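Local coordinates for protein CAS6A (Thermus thermophilus, PDB 4C97) that probably cleaves precursor CRISPR RNA as an endoribonuclease of the Cas6 family, serving antiviral defence, at residues M5-V11 with W104-Y110; N46-L50 with R62-V67; A123-P129 with Y235-E241. The protein carries 1 engineered substitution. All blocks are in the same frame, centred on the assembly; numbering follows the deposited sequence.

Interaction 1: M5-V11 with W104-Y110. With SO4 (sulfate ion), chain D.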
loop_
_atom_site.group_PDB
_atom_site.type_symbol
_atom_site.label_atom_id
_atom_site.label_comp_id
_atom_site.label_asym_id
_atom_site.label_seq_id
_atom_site.Cartn_x
_atom_site.Cartn_y
_atom_site.Cartn_z
ATOM N N MET A 5 6.268 12.490 12.236
ATOM C CA MET A 5 5.681 11.187 11.994
ATOM C C MET A 5 4.837 11.125 10.730
ATOM O O MET A 5 3.793 10.499 10.701
ATOM C CB MET A 5 4.914 10.803 13.225
ATOM C CG MET A 5 5.041 9.357 13.507
ATOM S SD MET A 5 4.326 8.901 15.079
ATOM C CE MET A 5 5.133 10.043 16.133
ATOM N N VAL A 6 5.343 11.735 9.667
ATOM C CA VAL A 6 4.654 11.798 8.385
ATOM C C VAL A 6 4.714 10.487 7.620
ATOM O O VAL A 6 5.701 9.754 7.664
ATOM C CB VAL A 6 5.286 12.898 7.489
ATOM C CG1 VAL A 6 6.704 12.558 7.142
ATOM C CG2 VAL A 6 4.521 13.108 6.234
ATOM N N LEU A 7 3.629 10.189 6.920
ATOM C CA LEU A 7 3.730 9.239 5.832
ATOM C C LEU A 7 2.933 9.792 4.679
ATOM O O LEU A 7 2.040 10.633 4.872
ATOM C CB LEU A 7 3.319 7.827 6.252
ATOM C CG LEU A 7 1.874 7.531 6.606
ATOM C CD1 LEU A 7 1.734 6.029 6.822
ATOM C CD2 LEU A 7 1.383 8.270 7.829
ATOM N N ALA A 8 3.299 9.381 3.467
ATOM C CA ALA A 8 2.748 10.027 2.290
ATOM C C ALA A 8 2.687 9.095 1.095
ATOM O O ALA A 8 3.476 8.156 0.987
ATOM C CB ALA A 8 3.584 11.235 1.941
ATOM N N ALA A 9 1.717 9.357 0.225
ATOM C CA ALA A 9 1.621 8.701 -1.075
ATOM C C ALA A 9 1.440 9.808 -2.078
ATOM O O ALA A 9 0.420 10.513 -2.091
ATOM C CB ALA A 9 0.435 7.745 -1.113
ATOM N N LEU A 10 2.466 9.981 -2.911
ATOM C CA LEU A 10 2.416 10.967 -3.962
ATOM C C LEU A 10 2.108 10.306 -5.290
ATOM O O LEU A 10 2.685 9.256 -5.626
ATOM C CB LEU A 10 3.753 11.686 -4.055
ATOM C CG LEU A 10 4.025 12.738 -2.982
ATOM C CD1 LEU A 10 4.145 12.132 -1.604
ATOM C CD2 LEU A 10 5.310 13.486 -3.339
ATOM N N VAL A 11 1.214 10.931 -6.046
ATOM C CA VAL A 11 0.801 10.416 -7.342
ATOM C C VAL A 11 1.418 11.213 -8.484
ATOM O O VAL A 11 1.337 12.445 -8.508
ATOM C CB VAL A 11 -0.721 10.416 -7.492
ATOM C CG1 VAL A 11 -1.130 10.084 -8.929
ATOM C CG2 VAL A 11 -1.363 9.381 -6.531
ATOM N N TRP A 104 -5.676 8.213 -4.953
ATOM C CA TRP A 104 -4.562 7.454 -4.415
ATOM C C TRP A 104 -3.417 8.309 -3.879
ATOM O O TRP A 104 -2.364 7.783 -3.565
ATOM C CB TRP A 104 -4.079 6.449 -5.465
ATOM C CG TRP A 104 -5.084 5.340 -5.632
ATOM C CD1 TRP A 104 -6.035 5.229 -6.602
ATOM C CD2 TRP A 104 -5.245 4.212 -4.771
ATOM N NE1 TRP A 104 -6.777 4.086 -6.403
ATOM C CE2 TRP A 104 -6.306 3.436 -5.295
ATOM C CE3 TRP A 104 -4.606 3.767 -3.622
ATOM C CZ2 TRP A 104 -6.740 2.254 -4.690
ATOM C CZ3 TRP A 104 -5.041 2.585 -3.024
ATOM C CH2 TRP A 104 -6.079 1.842 -3.573
ATOM N N ALA A 105 -3.653 9.616 -3.751
ATOM C CA ALA A 105 -2.683 10.534 -3.167
ATOM C C ALA A 105 -3.101 10.877 -1.736
ATOM O O ALA A 105 -4.279 11.031 -1.454
ATOM C CB ALA A 105 -2.622 11.799 -3.981
ATOM N N GLY A 106 -2.143 11.027 -0.844
ATOM C CA GLY A 106 -2.447 11.539 0.475
ATOM C C GLY A 106 -1.218 11.731 1.314
ATOM O O GLY A 106 -0.179 11.165 1.026
ATOM N N VAL A 107 -1.322 12.574 2.334
ATOM C CA VAL A 107 -0.250 12.762 3.292
ATOM C C VAL A 107 -0.909 12.796 4.653
ATOM O O VAL A 107 -1.956 13.432 4.817
ATOM C CB VAL A 107 0.514 14.069 3.081
ATOM C CG1 VAL A 107 1.687 14.141 4.037
ATOM C CG2 VAL A 107 0.987 14.185 1.668
ATOM N N SER A 108 -0.311 12.106 5.614
ATOM C CA SER A 108 -0.865 12.027 6.957
ATOM C C SER A 108 0.246 11.833 7.974
ATOM O O SER A 108 1.446 12.000 7.663
ATOM C CB SER A 108 -1.893 10.895 7.060
ATOM O OG SER A 108 -2.695 11.063 8.221
ATOM N N THR A 109 -0.139 11.473 9.195
ATOM C CA THR A 109 0.837 11.216 10.237
ATOM C C THR A 109 0.448 9.936 10.942
ATOM O O THR A 109 -0.726 9.516 10.918
ATOM C CB THR A 109 0.892 12.336 11.290
ATOM O OG1 THR A 109 -0.357 12.379 11.966
ATOM C CG2 THR A 109 1.203 13.697 10.662
ATOM N N TYR A 110 1.416 9.308 11.600
ATOM C CA TYR A 110 1.118 8.049 12.270
ATOM C C TYR A 110 0.063 8.205 13.360
ATOM O O TYR A 110 -0.843 7.379 13.440
ATOM C CB TYR A 110 2.378 7.336 12.782
ATOM C CG TYR A 110 3.097 6.609 11.653
ATOM C CD1 TYR A 110 4.068 7.239 10.867
ATOM C CD2 TYR A 110 2.779 5.310 11.365
ATOM C CE1 TYR A 110 4.701 6.564 9.839
ATOM C CE2 TYR A 110 3.405 4.625 10.328
ATOM C CZ TYR A 110 4.346 5.263 9.570
ATOM O OH TYR A 110 4.940 4.571 8.546
HETATM S S SO4 D . -8.012 1.701 -9.418
HETATM O O1 SO4 D . -7.799 2.232 -8.080
HETATM O O2 SO4 D . -8.716 0.424 -9.287
HETATM O O3 SO4 D . -8.832 2.630 -10.185
HETATM O O4 SO4 D . -6.780 1.456 -10.159
#
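Met5 and Leu7 both reach the side chain of Tyr110, while the backbones between run as antiparallel strands. Leu7 CD1 lies over a face of the phenol ring, 4.3 Å from the centroid of the Tyr110 ring, in a CH-pi contact. With CG between the backbone N and the carbonyl carbon (chi1 68°), both Leu7 methyls are put on the ring, CD1 over the face and CD2 toward the rim. The Met5 chain meets Tyr110 roughly at right angles: SD rests 3.4 Å from Tyr110 CB and approaches the ring obliquely, a Met-aromatic contact. Met5 O accepts the amide of Tyr110 in the carbonyl plane, at 2.8 Å from Tyr110 N. Farther along, the hydrogen-bonded pairs Leu7–Ser108 and Ala9–Gly106 alternate with the non-hydrogen-bonded pairs Val6–Thr109 and Ala8–Val107. The straightest bond is Ala9 N to Gly106 O, 2.7 Å and 176°. Val6, Ala8 and Val107 share one face, where Val6 CG2 and Val107 CG1 touch at 3.7 Å. At the other end, Val11 CG2 packs on Ala105 CB at 3.7 Å. The indole of Trp104 leads away from the strand pair, and its NE1 donates to sulfate O1 at 2.7 Å, with the anion at the ring edge. Tyr110 OH is tied to Leu66 O, and Trp104 stacks on Trp60. The pairing is consistent with the ferredoxin-like (RAMP) fold of Cas6 proteins. The strand of 5-11 lies between 91-109 and 58-65 in the five-stranded sheet; helix 68-79 covers the Val6–Ala8 face, and Phe221 and Tyr224 of helix 209-225 pack against Leu7.

Interaction 2: N46-L50 with R62-V67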
loop_
_atom_site.group_PDB
_atom_site.type_symbol
_atom_site.label_atom_id
_atom_site.label_comp_id
_atom_site.label_asym_id
_atom_site.label_seq_id
_atom_site.Cartn_x
_atom_site.Cartn_y
_atom_site.Cartn_z
ATOM N N ASN A 46 11.304 -2.398 3.600
ATOM C CA ASN A 46 11.328 -1.258 2.684
ATOM C C ASN A 46 10.431 -0.167 3.247
ATOM O O ASN A 46 9.243 -0.415 3.450
ATOM C CB ASN A 46 10.787 -1.661 1.311
ATOM C CG ASN A 46 11.591 -2.775 0.651
ATOM O OD1 ASN A 46 12.747 -3.026 0.996
ATOM N ND2 ASN A 46 10.975 -3.435 -0.331
ATOM N N PRO A 47 10.982 1.029 3.550
ATOM C CA PRO A 47 10.115 2.107 4.062
ATOM C C PRO A 47 9.360 2.850 2.961
ATOM O O PRO A 47 9.218 4.073 2.970
ATOM C CB PRO A 47 11.108 3.045 4.777
ATOM C CG PRO A 47 12.401 2.851 4.026
ATOM C CD PRO A 47 12.410 1.412 3.562
ATOM N N PHE A 48 8.883 2.093 1.983
ATOM C CA PHE A 48 8.196 2.660 0.851
ATOM C C PHE A 48 7.362 1.578 0.182
ATOM O O PHE A 48 7.465 0.394 0.518
ATOM C CB PHE A 48 9.195 3.216 -0.170
ATOM C CG PHE A 48 10.134 2.177 -0.719
ATOM C CD1 PHE A 48 9.803 1.457 -1.852
ATOM C CD2 PHE A 48 11.339 1.923 -0.100
ATOM C CE1 PHE A 48 10.670 0.484 -2.349
ATOM C CE2 PHE A 48 12.197 0.960 -0.593
ATOM C CZ PHE A 48 11.849 0.238 -1.710
ATOM N N ALA A 49 6.523 2.015 -0.739
ATOM C CA ALA A 49 5.838 1.101 -1.654
ATOM C C ALA A 49 5.562 1.844 -2.939
ATOM O O ALA A 49 5.592 3.072 -2.979
ATOM C CB ALA A 49 4.522 0.550 -1.054
ATOM N N LEU A 50 5.322 1.099 -4.010
ATOM C CA LEU A 50 5.072 1.719 -5.294
ATOM C C LEU A 50 3.785 1.181 -5.871
ATOM O O LEU A 50 3.331 0.083 -5.528
ATOM C CB LEU A 50 6.240 1.475 -6.257
ATOM C CG LEU A 50 7.597 1.981 -5.775
ATOM C CD1 LEU A 50 8.691 1.509 -6.724
ATOM C CD2 LEU A 50 7.581 3.491 -5.655
ATOM N N ARG A 62 2.471 5.903 -8.431
ATOM C CA ARG A 62 2.445 6.409 -7.069
ATOM C C ARG A 62 3.606 5.892 -6.239
ATOM O O ARG A 62 4.055 4.743 -6.382
ATOM C CB ARG A 62 1.086 6.148 -6.387
ATOM C CG ARG A 62 1.044 4.987 -5.466
ATOM C CD ARG A 62 -0.398 4.637 -5.079
ATOM N NE ARG A 62 -0.958 5.312 -3.910
ATOM C CZ ARG A 62 -1.225 4.722 -2.740
ATOM N NH1 ARG A 62 -0.911 3.443 -2.529
ATOM N NH2 ARG A 62 -1.806 5.410 -1.767
ATOM N N VAL A 63 4.113 6.794 -5.398
ATOM C CA VAL A 63 5.238 6.508 -4.537
ATOM C C VAL A 63 4.804 6.752 -3.107
ATOM O O VAL A 63 4.435 7.879 -2.759
ATOM C CB VAL A 63 6.423 7.419 -4.875
ATOM C CG1 VAL A 63 7.604 7.163 -3.938
ATOM C CG2 VAL A 63 6.836 7.229 -6.309
ATOM N N SER A 64 4.829 5.690 -2.294
ATOM C CA SER A 64 4.544 5.790 -0.869
ATOM C C SER A 64 5.816 5.814 -0.100
ATOM O O SER A 64 6.684 4.966 -0.299
ATOM C CB SER A 64 3.771 4.584 -0.320
ATOM O OG SER A 64 2.527 4.429 -0.931
ATOM N N LEU A 65 5.859 6.751 0.836
ATOM C CA LEU A 65 7.014 7.008 1.677
ATOM C C LEU A 65 6.553 6.903 3.112
ATOM O O LEU A 65 5.664 7.654 3.551
ATOM C CB LEU A 65 7.582 8.390 1.383
ATOM C CG LEU A 65 7.866 8.630 -0.106
ATOM C CD1 LEU A 65 8.216 10.085 -0.388
ATOM C CD2 LEU A 65 8.986 7.685 -0.579
ATOM N N LEU A 66 7.139 5.946 3.828
ATOM C CA LEU A 66 6.620 5.526 5.137
ATOM C C LEU A 66 7.396 6.072 6.332
ATOM O O LEU A 66 7.014 5.848 7.493
ATOM C CB LEU A 66 6.559 3.988 5.209
ATOM C CG LEU A 66 5.781 3.336 4.073
ATOM C CD1 LEU A 66 5.812 1.835 4.259
ATOM C CD2 LEU A 66 4.338 3.833 3.972
ATOM N N VAL A 67 8.470 6.820 6.070
ATOM C CA VAL A 67 9.255 7.419 7.143
ATOM C C VAL A 67 9.613 8.843 6.723
ATOM O O VAL A 67 9.779 9.107 5.535
ATOM C CB VAL A 67 10.532 6.609 7.469
ATOM C CG1 VAL A 67 10.168 5.198 7.928
ATOM C CG2 VAL A 67 11.441 6.533 6.266
#
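Phe48 and Leu65 form a non-hydrogen-bonded pair, and the Phe48 ring turns away from 62-67. Asn46 CB covers one face of this ring, 3.5 Å above the plane and offset toward the rim, and the Phe29 ring meets it with planes about 45° apart. Phe48 CG lies between its own backbone N and carbonyl carbon (chi1 60°), which carries the ring away and leaves only CB close, 3.1 Å from Ser64 O. The second flat group, the guanidinium of Arg62, has Ser64 OG above one face near its rim; its NE is bonded to Trp104 O and its NH2 to Phe223 O, and it makes a cation-pi contact with Phe223. Between these groups runs an antiparallel hairpin. Within these segments Ala49 and Ser64 form the hydrogen-bonded pair, with Ser64 N to Ala49 O at 2.8 Å and the return bond, Ala49 N to Ser64 O, at 3.0 Å. Beyond the strand ends, Leu66 N reaches Pro47 O at 2.9 Å from 44° above the carbonyl plane. Leu50 and Val63 lie side by side, CD2 of Leu50 being 3.9 Å from CG2 of Val63, and both pack on Phe29 of helix 22-36. Pro47 CB meets Val67 CG2 at 3.8 Å, beside Phe158 of helix 144-158. Ser64 OG is bonded to Tyr224 O. The join therefore rests on backbone bonds and apolar packing across the hairpin, while the buried polar ends of Arg62 and Ser64 are satisfied by carbonyls of other elements, linking this sheet to the chain around Phe223 and Tyr224.

Interaction 3: A123-P129 with Y235-E241. With SO4 (sulfate ion), chain D.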
loop_
_atom_site.group_PDB
_atom_site.type_symbol
_atom_site.label_atom_id
_atom_site.label_comp_id
_atom_site.label_asym_id
_atom_site.label_seq_id
_atom_site.Cartn_x
_atom_site.Cartn_y
_atom_site.Cartn_z
ATOM N N ALA A 123 -13.325 -3.184 5.978
ATOM C CA ALA A 123 -13.519 -3.519 4.574
ATOM C C ALA A 123 -12.312 -3.033 3.803
ATOM O O ALA A 123 -12.024 -1.847 3.804
ATOM C CB ALA A 123 -14.767 -2.859 4.037
ATOM N N LEU A 124 -11.609 -3.959 3.170
ATOM C CA LEU A 124 -10.476 -3.612 2.335
ATOM C C LEU A 124 -10.774 -3.907 0.891
ATOM O O LEU A 124 -11.368 -4.937 0.551
ATOM C CB LEU A 124 -9.221 -4.385 2.737
ATOM C CG LEU A 124 -8.590 -4.018 4.063
ATOM C CD1 LEU A 124 -7.398 -4.916 4.315
ATOM C CD2 LEU A 124 -8.170 -2.544 4.059
ATOM N N ARG A 125 -10.347 -2.981 0.046
ATOM C CA ARG A 125 -10.346 -3.200 -1.387
ATOM C C ARG A 125 -8.920 -3.424 -1.840
ATOM O O ARG A 125 -8.017 -2.609 -1.586
ATOM C CB ARG A 125 -10.973 -2.052 -2.180
ATOM C CG ARG A 125 -11.033 -2.377 -3.679
ATOM C CD ARG A 125 -11.925 -1.461 -4.479
ATOM N NE ARG A 125 -11.231 -0.240 -4.877
ATOM C CZ ARG A 125 -10.432 -0.135 -5.937
ATOM N NH1 ARG A 125 -10.205 -1.175 -6.730
ATOM N NH2 ARG A 125 -9.856 1.023 -6.205
ATOM N N PHE A 126 -8.727 -4.552 -2.498
ATOM C CA PHE A 126 -7.447 -4.938 -3.062
ATOM C C PHE A 126 -7.505 -4.549 -4.522
ATOM O O PHE A 126 -8.236 -5.145 -5.325
ATOM C CB PHE A 126 -7.231 -6.445 -2.876
ATOM C CG PHE A 126 -7.192 -6.865 -1.424
ATOM C CD1 PHE A 126 -6.009 -6.823 -0.711
ATOM C CD2 PHE A 126 -8.354 -7.237 -0.750
ATOM C CE1 PHE A 126 -5.967 -7.187 0.611
ATOM C CE2 PHE A 126 -8.308 -7.596 0.560
ATOM C CZ PHE A 126 -7.128 -7.559 1.256
ATOM N N ALA A 127 -6.739 -3.507 -4.839
ATOM C CA ALA A 127 -6.833 -2.801 -6.112
ATOM C C ALA A 127 -5.788 -3.257 -7.120
ATOM O O ALA A 127 -5.866 -2.900 -8.298
ATOM C CB ALA A 127 -6.724 -1.288 -5.892
ATOM N N SER A 128 -4.779 -3.986 -6.656
ATOM C CA SER A 128 -3.847 -4.649 -7.562
ATOM C C SER A 128 -3.592 -6.032 -6.989
ATOM O O SER A 128 -3.880 -6.280 -5.826
ATOM C CB SER A 128 -2.560 -3.851 -7.699
ATOM O OG SER A 128 -1.725 -4.058 -6.588
ATOM N N PRO A 129 -3.038 -6.943 -7.793
ATOM C CA PRO A 129 -2.957 -8.327 -7.300
ATOM C C PRO A 129 -2.156 -8.435 -6.005
ATOM O O PRO A 129 -1.066 -7.879 -5.896
ATOM C CB PRO A 129 -2.278 -9.065 -8.464
ATOM C CG PRO A 129 -2.667 -8.256 -9.674
ATOM C CD PRO A 129 -2.597 -6.827 -9.194
ATOM N N TYR A 235 2.277 -4.477 -6.490
ATOM C CA TYR A 235 1.334 -5.488 -6.015
ATOM C C TYR A 235 0.810 -5.047 -4.654
ATOM O O TYR A 235 1.441 -4.242 -3.934
ATOM C CB TYR A 235 2.002 -6.864 -5.916
ATOM C CG TYR A 235 2.476 -7.355 -7.267
ATOM C CD1 TYR A 235 1.559 -7.692 -8.252
ATOM C CD2 TYR A 235 3.825 -7.457 -7.560
ATOM C CE1 TYR A 235 1.969 -8.125 -9.481
ATOM C CE2 TYR A 235 4.247 -7.911 -8.784
ATOM C CZ TYR A 235 3.310 -8.233 -9.751
ATOM O OH TYR A 235 3.693 -8.691 -11.007
ATOM N N GLY A 236 -0.346 -5.560 -4.286
ATOM C CA GLY A 236 -0.861 -5.308 -2.949
ATOM C C GLY A 236 -1.367 -3.902 -2.678
ATOM O O GLY A 236 -1.494 -3.514 -1.513
ATOM N N ARG A 237 -1.702 -3.154 -3.728
ATOM C CA ARG A 237 -2.223 -1.819 -3.551
ATOM C C ARG A 237 -3.636 -1.984 -2.996
ATOM O O ARG A 237 -4.444 -2.750 -3.526
ATOM C CB ARG A 237 -2.194 -1.035 -4.858
ATOM C CG ARG A 237 -2.795 0.344 -4.735
ATOM C CD ARG A 237 -2.394 1.246 -5.895
ATOM N NE ARG A 237 -2.659 0.729 -7.231
ATOM C CZ ARG A 237 -3.825 0.818 -7.860
ATOM N NH1 ARG A 237 -4.869 1.369 -7.256
ATOM N NH2 ARG A 237 -3.957 0.363 -9.090
ATOM N N ALA A 238 -3.914 -1.318 -1.888
ATOM C CA ALA A 238 -5.147 -1.560 -1.164
ATOM C C ALA A 238 -5.583 -0.327 -0.431
ATOM O O ALA A 238 -4.774 0.541 -0.144
ATOM C CB ALA A 238 -4.965 -2.689 -0.179
ATOM N N ARG A 239 -6.870 -0.275 -0.133
ATOM C CA ARG A 239 -7.387 0.777 0.732
ATOM C C ARG A 239 -8.607 0.323 1.515
ATOM O O ARG A 239 -9.340 -0.569 1.094
ATOM C CB ARG A 239 -7.746 2.015 -0.081
ATOM C CG ARG A 239 -8.958 1.870 -0.970
ATOM C CD ARG A 239 -9.181 3.114 -1.842
ATOM N NE ARG A 239 -9.207 4.327 -1.033
ATOM C CZ ARG A 239 -8.954 5.552 -1.484
ATOM N NH1 ARG A 239 -8.636 5.750 -2.757
ATOM N NH2 ARG A 239 -9.004 6.578 -0.651
ATOM N N ALA A 240 -8.843 0.975 2.651
ATOM C CA ALA A 240 -10.046 0.711 3.412
ATOM C C ALA A 240 -11.240 1.436 2.817
ATOM O O ALA A 240 -11.108 2.546 2.300
ATOM C CB ALA A 240 -9.867 1.110 4.875
ATOM N N GLU A 241 -12.405 0.792 2.915
ATOM C CA GLU A 241 -13.668 1.318 2.397
ATOM C C GLU A 241 -14.699 1.273 3.494
ATOM O O GLU A 241 -14.437 0.770 4.582
ATOM C CB GLU A 241 -14.219 0.435 1.267
ATOM C CG GLU A 241 -13.374 0.313 0.033
ATOM C CD GLU A 241 -14.090 -0.436 -1.086
ATOM O OE1 GLU A 241 -14.783 -1.438 -0.804
ATOM O OE2 GLU A 241 -13.964 -0.015 -2.251
HETATM S S SO4 D . -8.012 1.701 -9.418
HETATM O O1 SO4 D . -7.799 2.232 -8.080
HETATM O O2 SO4 D . -8.716 0.424 -9.287
HETATM O O3 SO4 D . -8.832 2.630 -10.185
HETATM O O4 SO4 D . -6.780 1.456 -10.159
HETATM O O HOH W 1 -13.945 -0.498 6.816
HETATM O O HOH W 2 -12.459 1.885 -2.689
#
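Sulfate O1 is gripped from both segments: Arg237 NH1 donates to it at 3.2 Å and Arg125 NH2 at 3.0 Å, while Trp104 completes the hold. Each guanidinium turns an edge to the anion. Arg237 also uses NH2, bonded to sulfate O4 at 3.2 Å; its CG stands anti to the backbone N (chi1 177°) and a bend at chi3 swings the head round to the ion. Arg125 has two conformers, which makes its share less certain; in this one NE and Glu241 OE2 form a long salt bridge (3.8 Å), and a water between them accepts from NE and donates to OE2. Glu241 OE1 pairs with Arg199. Beneath, Arg125 and Arg239 form a hydrogen-bonded antiparallel pair, with Arg125 N to Arg239 O at 2.8 Å and nearly straight. Arg237 O takes Ala127 N at 2.8 Å and, weakly, Ser128 N. As the first strand turns its corner, Ser128 OG accepts Arg237 N at 3.0 Å and is also bonded to Gly234 O, while Pro129 O accepts Gly236 N at 2.9 Å. These bonds secure the end of the glycine-rich loop found in Cas6 proteins. Two arginines sharing one anion with the Trp104 N-H, and Arg239 nearby in cation-pi contact with Trp104, are consistent with a site for an RNA phosphate, the sulfate probably coming from the crystallisation liquor.

Overall arrangement
Interactions 1 and 2 belong to one antiparallel sheet, with strands 6-15 and 58-65 as neighbours, and their centres lie about 9 Å apart. Interaction 3 builds the edge of the second sheet, where 238-241 runs beside 121-127; its centre is about 16 Å from that of interaction 1 and about 15 Å from that of interaction 2. Along the chain, interaction 2 is nested within the loop closed by interaction 1, and interaction 3 follows both. The two sheets meet where Trp104 packs against Arg237 and Ala127, and Arg62 against Arg237. The shared sulfate lies at this junction, which probably forms part of an RNA-binding surface.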